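Local coordinates for endonuclease NucS (PDB 5GKE), which acts as a mismatch restriction endonuclease that binds double-stranded DNA, and probably also cleaves the single-stranded ends of branched DNA, at residues E134-I139 with L178-R183; V213-T218 with L235-R240. The protein carries 1 engineered substitution. All coordinates share one frame; numbering follows the deposited sequence.

Contact 1 (E134-I139 with L178-R183); sequences EMAELI and LELKRR. With MG (magnesium ion), chain E; nucleotides of chain C.
M135 packs on L180 and the turn after it; the axes of helix segment 134-139 and strand segment 178-180 approach to 10.0 Å, with 140° between their N-to-C directions. Its CB lies 4.1 Å from L180 CD1. With CG anti to the carbonyl carbon (chi1 -66°) and a bend at chi3, the chain carries SD to 3.5 Å from K181 O and beside R182 CA, while CE ends near the same oxygen. A136 CB meets L180 CD1 at 3.9 Å. I139 CD1 comes tip to tip with L180 CD2 (3.8 Å) and L178 CD1 (3.9 Å). L178 and L180 thus face the helix; E179, between them, takes no part and chelates magnesium through OE1 (2.4 Å) and OE2 (2.5 Å). R182 NE bonds to G130 O and NH2 to R44 O of the second subunit; NH1 bonds weakly to OP2 of DG9 of chain C. With an alanine here, both carbonyls and that phosphate would probably each lose a guanidinium donor. K181 NZ makes a salt bridge, weak as a hydrogen bond, to E179 OE1 and a bond, modelled unusually short, to OP1 of DC6 of chain C, a magnesium ligand. E-L-K, binding metal and phosphate together, is consistent with the E-X-K half of a PD-(D/E)XK nuclease site.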
loop_
_atom_site.group_PDB
_atom_site.type_symbol
_atom_site.label_atom_id
_atom_site.label_comp_id
_atom_site.label_asym_id
_atom_site.label_seq_id
_atom_site.Cartn_x
_atom_site.Cartn_y
_atom_site.Cartn_z
ATOM N N GLU A 134 -18.293 7.579 -2.584
ATOM C CA GLU A 134 -19.657 7.286 -2.975
ATOM C C GLU A 134 -20.598 7.132 -1.787
ATOM O O GLU A 134 -21.784 7.430 -1.898
ATOM C CB GLU A 134 -19.680 6.039 -3.834
ATOM C CG GLU A 134 -19.083 6.304 -5.192
ATOM C CD GLU A 134 -18.792 5.033 -5.922
ATOM O OE1 GLU A 134 -19.573 4.683 -6.832
ATOM O OE2 GLU A 134 -17.792 4.375 -5.561
ATOM N N MET A 135 -20.084 6.659 -0.656
ATOM C CA MET A 135 -20.878 6.659 0.566
ATOM C C MET A 135 -21.311 8.093 0.871
ATOM O O MET A 135 -22.474 8.366 1.193
ATOM C CB MET A 135 -20.085 6.099 1.746
ATOM C CG MET A 135 -19.715 4.639 1.653
ATOM S SD MET A 135 -18.906 4.078 3.169
ATOM C CE MET A 135 -20.240 4.209 4.354
ATOM N N ALA A 136 -20.343 8.998 0.765
ATOM C CA ALA A 136 -20.557 10.406 1.026
ATOM C C ALA A 136 -21.663 10.946 0.111
ATOM O O ALA A 136 -22.661 11.486 0.600
ATOM C CB ALA A 136 -19.239 11.186 0.850
ATOM N N GLU A 137 -21.491 10.769 -1.201
ATOM C CA GLU A 137 -22.487 11.182 -2.201
ATOM C C GLU A 137 -23.879 10.615 -1.935
ATOM O O GLU A 137 -24.880 11.301 -2.101
ATOM C CB GLU A 137 -22.028 10.786 -3.611
ATOM C CG GLU A 137 -20.827 11.609 -4.098
ATOM C CD GLU A 137 -20.188 11.076 -5.365
ATOM O OE1 GLU A 137 -20.851 10.313 -6.103
ATOM O OE2 GLU A 137 -19.010 11.419 -5.617
ATOM N N LEU A 138 -23.941 9.369 -1.502
ATOM C CA LEU A 138 -25.214 8.785 -1.136
ATOM C C LEU A 138 -25.830 9.585 -0.004
ATOM O O LEU A 138 -27.012 9.914 -0.032
ATOM C CB LEU A 138 -25.039 7.326 -0.718
ATOM C CG LEU A 138 -26.302 6.624 -0.229
ATOM C CD1 LEU A 138 -27.413 6.809 -1.225
ATOM C CD2 LEU A 138 -26.028 5.160 -0.042
ATOM N N ILE A 139 -25.011 9.911 0.986
ATOM C CA ILE A 139 -25.513 10.546 2.187
ATOM C C ILE A 139 -26.003 11.967 1.900
ATOM O O ILE A 139 -26.959 12.429 2.506
ATOM C CB ILE A 139 -24.441 10.529 3.284
ATOM C CG1 ILE A 139 -24.225 9.079 3.735
ATOM C CG2 ILE A 139 -24.870 11.372 4.466
ATOM C CD1 ILE A 139 -23.126 8.871 4.757
ATOM N N LEU A 178 -19.824 12.880 10.931
ATOM C CA LEU A 178 -19.840 11.514 10.414
ATOM C C LEU A 178 -18.412 11.094 10.102
ATOM O O LEU A 178 -17.649 11.868 9.505
ATOM C CB LEU A 178 -20.686 11.389 9.158
ATOM C CG LEU A 178 -22.168 11.744 9.139
ATOM C CD1 LEU A 178 -22.733 11.309 7.788
ATOM C CD2 LEU A 178 -22.927 11.099 10.296
ATOM N N GLU A 179 -18.041 9.893 10.544
ATOM C CA GLU A 179 -16.839 9.229 10.051
ATOM C C GLU A 179 -17.259 8.003 9.234
ATOM O O GLU A 179 -17.990 7.145 9.725
ATOM C CB GLU A 179 -15.910 8.834 11.198
ATOM C CG GLU A 179 -14.680 8.022 10.757
ATOM C CD GLU A 179 -13.731 8.780 9.830
ATOM O OE1 GLU A 179 -12.817 8.140 9.265
ATOM O OE2 GLU A 179 -13.875 10.016 9.674
ATOM N N LEU A 180 -16.829 7.952 7.978
ATOM C CA LEU A 180 -17.225 6.879 7.069
ATOM C C LEU A 180 -16.106 5.874 6.900
ATOM O O LEU A 180 -14.924 6.246 6.901
ATOM C CB LEU A 180 -17.611 7.427 5.694
ATOM C CG LEU A 180 -18.427 8.714 5.636
ATOM C CD1 LEU A 180 -18.696 9.137 4.175
ATOM C CD2 LEU A 180 -19.722 8.550 6.416
ATOM N N LYS A 181 -16.487 4.604 6.768
ATOM C CA LYS A 181 -15.577 3.540 6.342
ATOM C C LYS A 181 -16.281 2.617 5.374
ATOM O O LYS A 181 -17.369 2.111 5.679
ATOM C CB LYS A 181 -15.055 2.728 7.526
ATOM C CG LYS A 181 -14.173 3.513 8.468
ATOM C CD LYS A 181 -12.929 4.046 7.778
ATOM C CE LYS A 181 -12.221 5.047 8.678
ATOM N NZ LYS A 181 -11.200 5.862 7.977
ATOM N N ARG A 182 -15.646 2.375 4.228
ATOM C CA ARG A 182 -16.203 1.504 3.187
ATOM C C ARG A 182 -16.147 0.041 3.603
ATOM O O ARG A 182 -16.792 -0.809 3.013
ATOM C CB ARG A 182 -15.458 1.695 1.847
ATOM C CG ARG A 182 -13.986 1.275 1.841
ATOM C CD ARG A 182 -13.434 1.187 0.409
ATOM N NE ARG A 182 -14.393 0.492 -0.441
ATOM C CZ ARG A 182 -14.539 -0.828 -0.468
ATOM N NH1 ARG A 182 -13.760 -1.601 0.268
ATOM N NH2 ARG A 182 -15.457 -1.373 -1.238
ATOM N N ARG A 183 -15.358 -0.245 4.625
ATOM C CA ARG A 183 -15.205 -1.606 5.081
ATOM C C ARG A 183 -15.349 -1.617 6.597
ATOM O O ARG A 183 -15.520 -0.558 7.212
ATOM C CB ARG A 183 -13.853 -2.174 4.631
ATOM C CG ARG A 183 -12.649 -1.473 5.229
ATOM C CD ARG A 183 -11.332 -2.043 4.732
ATOM N NE ARG A 183 -10.274 -1.881 5.736
ATOM C CZ ARG A 183 -9.009 -2.269 5.581
ATOM N NH1 ARG A 183 -8.620 -2.846 4.453
ATOM N NH2 ARG A 183 -8.128 -2.083 6.559
HETATM MG MG MG E . -12.181 9.878 7.773
ATOM P P DG C 9 -10.107 -2.075 0.658
ATOM O OP1 DG C 9 -10.345 -3.073 1.725
ATOM O OP2 DG C 9 -11.028 -0.935 0.480
ATOM O "O5'" DG C 9 -8.629 -1.515 0.854
ATOM C "C5'" DG C 9 -7.566 -2.416 1.119
ATOM C "C4'" DG C 9 -6.453 -2.263 0.094
ATOM O "O4'" DG C 9 -5.854 -0.951 0.215
ATOM C "C3'" DG C 9 -5.330 -3.289 0.228
ATOM O "O3'" DG C 9 -5.366 -4.184 -0.879
ATOM C "C2'" DG C 9 -4.039 -2.475 0.234
ATOM C "C1'" DG C 9 -4.496 -1.062 0.566
ATOM N N9 DG C 9 -4.331 -0.668 1.965
ATOM C C8 DG C 9 -5.331 -0.333 2.855
ATOM N N7 DG C 9 -4.883 0.029 4.034
ATOM C C5 DG C 9 -3.498 -0.062 3.915
ATOM C C6 DG C 9 -2.477 0.200 4.867
ATOM O O6 DG C 9 -2.593 0.582 6.052
ATOM N N1 DG C 9 -1.216 -0.029 4.337
ATOM C C2 DG C 9 -0.962 -0.453 3.051
ATOM N N2 DG C 9 0.332 -0.608 2.724
ATOM N N3 DG C 9 -1.905 -0.704 2.148
ATOM C C4 DG C 9 -3.145 -0.492 2.646
ATOM P P DC C 6 -9.661 8.218 6.219
ATOM O OP1 DC C 6 -11.061 8.042 6.666
ATOM O OP2 DC C 6 -8.580 7.543 6.966
ATOM O "O5'" DC C 6 -9.614 7.745 4.698
ATOM C "C5'" DC C 6 -10.492 8.356 3.765
ATOM C "C4'" DC C 6 -10.224 7.867 2.360
ATOM O "O4'" DC C 6 -8.828 8.065 2.030
ATOM C "C3'" DC C 6 -10.495 6.391 2.122
ATOM O "O3'" DC C 6 -10.911 6.221 0.780
ATOM C "C2'" DC C 6 -9.127 5.766 2.372
ATOM C "C1'" DC C 6 -8.222 6.818 1.753
ATOM N N1 DC C 6 -6.828 6.854 2.298
ATOM C C2 DC C 6 -5.745 6.693 1.430
ATOM O O2 DC C 6 -5.961 6.484 0.232
ATOM N N3 DC C 6 -4.486 6.757 1.928
ATOM C C4 DC C 6 -4.294 6.986 3.236
ATOM N N4 DC C 6 -3.034 7.040 3.686
ATOM C C5 DC C 6 -5.387 7.161 4.136
ATOM C C6 DC C 6 -6.624 7.096 3.627
#

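Contact 2 (V213-T218 with L235-R240). With nucleotides of chain D.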
loop_
_atom_site.group_PDB
_atom_site.type_symbol
_atom_site.label_atom_id
_atom_site.label_comp_id
_atom_site.label_asym_id
_atom_site.label_seq_id
_atom_site.Cartn_x
_atom_site.Cartn_y
_atom_site.Cartn_z
ATOM N N VAL A 213 -20.010 5.516 10.532
ATOM C CA VAL A 213 -20.871 4.985 9.501
ATOM C C VAL A 213 -20.046 3.989 8.692
ATOM O O VAL A 213 -19.110 4.361 7.986
ATOM C CB VAL A 213 -21.443 6.130 8.613
ATOM C CG1 VAL A 213 -22.361 5.590 7.537
ATOM C CG2 VAL A 213 -22.175 7.142 9.473
ATOM N N ALA A 214 -20.382 2.717 8.817
ATOM C CA ALA A 214 -19.635 1.666 8.151
ATOM C C ALA A 214 -20.535 0.446 7.991
ATOM O O ALA A 214 -21.650 0.434 8.497
ATOM C CB ALA A 214 -18.385 1.329 8.957
ATOM N N PRO A 215 -20.074 -0.577 7.268
ATOM C CA PRO A 215 -20.895 -1.797 7.216
ATOM C C PRO A 215 -20.877 -2.626 8.514
ATOM O O PRO A 215 -21.777 -3.432 8.713
ATOM C CB PRO A 215 -20.288 -2.581 6.044
ATOM C CG PRO A 215 -18.976 -1.936 5.746
ATOM C CD PRO A 215 -19.083 -0.520 6.178
ATOM N N SER A 216 -19.883 -2.411 9.375
ATOM C CA SER A 216 -19.726 -3.165 10.623
ATOM C C SER A 216 -18.512 -2.646 11.399
ATOM O O SER A 216 -17.763 -1.814 10.888
ATOM C CB SER A 216 -19.557 -4.664 10.351
ATOM O OG SER A 216 -18.368 -4.906 9.616
ATOM N N LEU A 217 -18.319 -3.165 12.613
ATOM C CA LEU A 217 -17.211 -2.787 13.504
ATOM C C LEU A 217 -16.411 -3.969 14.022
ATOM O O LEU A 217 -16.958 -5.055 14.210
ATOM C CB LEU A 217 -17.737 -2.055 14.730
ATOM C CG LEU A 217 -18.790 -1.006 14.492
ATOM C CD1 LEU A 217 -19.206 -0.414 15.819
ATOM C CD2 LEU A 217 -18.131 0.013 13.611
ATOM N N THR A 218 -15.134 -3.752 14.308
ATOM C CA THR A 218 -14.380 -4.741 15.063
ATOM C C THR A 218 -14.786 -4.680 16.524
ATOM O O THR A 218 -15.393 -3.698 16.969
ATOM C CB THR A 218 -12.877 -4.536 14.956
ATOM O OG1 THR A 218 -12.518 -3.279 15.552
ATOM C CG2 THR A 218 -12.458 -4.557 13.504
ATOM N N LEU A 235 -23.967 1.127 7.170
ATOM C CA LEU A 235 -24.143 1.496 5.771
ATOM C C LEU A 235 -23.085 0.819 4.890
ATOM O O LEU A 235 -21.898 0.853 5.206
ATOM C CB LEU A 235 -24.073 3.012 5.619
ATOM C CG LEU A 235 -24.549 3.572 4.287
ATOM C CD1 LEU A 235 -26.043 3.390 4.164
ATOM C CD2 LEU A 235 -24.167 5.034 4.171
ATOM N N GLU A 236 -23.514 0.219 3.786
ATOM C CA GLU A 236 -22.585 -0.390 2.837
ATOM C C GLU A 236 -22.245 0.591 1.724
ATOM O O GLU A 236 -23.104 1.362 1.299
ATOM C CB GLU A 236 -23.172 -1.675 2.261
ATOM C CG GLU A 236 -23.651 -2.645 3.323
ATOM C CD GLU A 236 -23.235 -4.077 3.040
ATOM O OE1 GLU A 236 -24.120 -4.905 2.720
ATOM O OE2 GLU A 236 -22.024 -4.374 3.142
ATOM N N PRO A 237 -20.983 0.595 1.269
ATOM C CA PRO A 237 -20.662 1.454 0.123
ATOM C C PRO A 237 -21.488 1.029 -1.088
ATOM O O PRO A 237 -21.586 -0.160 -1.376
ATOM C CB PRO A 237 -19.160 1.220 -0.098
ATOM C CG PRO A 237 -18.872 -0.084 0.554
ATOM C CD PRO A 237 -19.826 -0.198 1.714
ATOM N N PRO A 238 -22.128 1.987 -1.762
ATOM C CA PRO A 238 -22.962 1.641 -2.913
ATOM C C PRO A 238 -22.137 1.302 -4.163
ATOM O O PRO A 238 -21.152 1.983 -4.453
ATOM C CB PRO A 238 -23.787 2.910 -3.123
ATOM C CG PRO A 238 -22.863 4.011 -2.706
ATOM C CD PRO A 238 -22.048 3.443 -1.553
ATOM N N LYS A 239 -22.547 0.272 -4.899
ATOM C CA LYS A 239 -21.939 -0.018 -6.195
ATOM C C LYS A 239 -22.876 0.365 -7.336
ATOM O O LYS A 239 -23.974 -0.178 -7.427
ATOM C CB LYS A 239 -21.588 -1.495 -6.300
ATOM C CG LYS A 239 -20.597 -2.028 -5.252
ATOM C CD LYS A 239 -20.451 -3.552 -5.427
ATOM C CE LYS A 239 -19.182 -4.131 -4.832
ATOM N NZ LYS A 239 -19.084 -5.590 -5.195
ATOM N N ARG A 240 -22.459 1.288 -8.201
ATOM C CA ARG A 240 -23.241 1.616 -9.402
ATOM C C ARG A 240 -23.457 0.381 -10.297
ATOM O O ARG A 240 -22.663 -0.574 -10.288
ATOM C CB ARG A 240 -22.566 2.728 -10.221
ATOM C CG ARG A 240 -22.026 3.902 -9.408
ATOM C CD ARG A 240 -20.847 4.597 -10.129
ATOM N NE ARG A 240 -20.237 5.671 -9.333
ATOM C CZ ARG A 240 -18.986 6.112 -9.482
ATOM N NH1 ARG A 240 -18.189 5.577 -10.402
ATOM N NH2 ARG A 240 -18.526 7.092 -8.708
ATOM P P DA D 3 -12.866 -8.478 14.243
ATOM O OP1 DA D 3 -13.898 -8.001 15.186
ATOM O OP2 DA D 3 -12.784 -7.925 12.872
ATOM O "O5'" DA D 3 -11.470 -8.264 14.960
ATOM C "C5'" DA D 3 -11.372 -8.464 16.338
ATOM C "C4'" DA D 3 -9.992 -8.086 16.828
ATOM O "O4'" DA D 3 -8.993 -8.778 16.036
ATOM C "C3'" DA D 3 -9.650 -6.596 16.724
ATOM O "O3'" DA D 3 -8.900 -6.218 17.869
ATOM C "C2'" DA D 3 -8.801 -6.536 15.447
ATOM C "C1'" DA D 3 -8.038 -7.844 15.577
ATOM N N9 DA D 3 -7.455 -8.359 14.337
ATOM C C8 DA D 3 -8.103 -8.644 13.164
ATOM N N7 DA D 3 -7.317 -9.132 12.229
ATOM C C5 DA D 3 -6.071 -9.176 12.835
ATOM C C6 DA D 3 -4.805 -9.602 12.377
ATOM N N6 DA D 3 -4.585 -10.072 11.146
ATOM N N1 DA D 3 -3.766 -9.517 13.237
ATOM C C2 DA D 3 -3.987 -9.042 14.474
ATOM N N3 DA D 3 -5.131 -8.620 15.017
ATOM C C4 DA D 3 -6.142 -8.711 14.135
#
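A beta-alpha-beta unit places V213, near the end of strand 208-214, beside L235, just past the end of the parallel strand 231-234, with helix 219-227 connecting the strands. The evidence for continued pairing is one backbone bond: L235 N donates to A214 O at 2.8 Å with an N-H...O angle of 164°, the donor sitting above the carbonyl plane, 55° out of it. P215 N lies 3.1 Å from L235 O, close but without a hydrogen to share, and P215 CD packs on that oxygen at 3.3 Å. Side chains add to the backbone link. V213 and L235 lie side by side and point the same way; CG1 of V213, anti to its own N (chi1 -179°), reaches L235 CB at 3.6 Å and also L235 CD2. At the outer end, P215 CB is 3.8 Å from E236 OE2, and P215 CG meets P237 CD more loosely. Farther along, T218 is the N-cap of helix 219-227, its OG1 accepting from A221 N, and its CG2 approaches OP2 of DA3 of chain D at 3.4 Å, so this helix start lies against the DNA backbone. Within the sheet V213 touches L178 and L180 of strand 175-180, while L235 meets M135 and I139 of helix 132-141, and P237 continues over M135.

Helix 132-141 opens contact 1, and the chain then runs through antiparallel strands 151-158 and 163-169 before strand 175-180 returns beneath that helix and closes the loop. Helix 187-204 leads on to strand 208-214, where contact 2 begins; it closes after helix 219-227 and strand 231-234. The two loops follow in series, neither nested nor crossed, yet their centres are only about 7 Å apart. Strands 175-180 and 208-214 are parallel neighbours, joined by a probable hydrogen bond from V213 N to E179 O at 2.7 Å. The 235-240 tail returns to the first helix, where R240 NE forms a salt bridge with E134 OE1 (2.8 Å), tying both contacts into one nuclease domain.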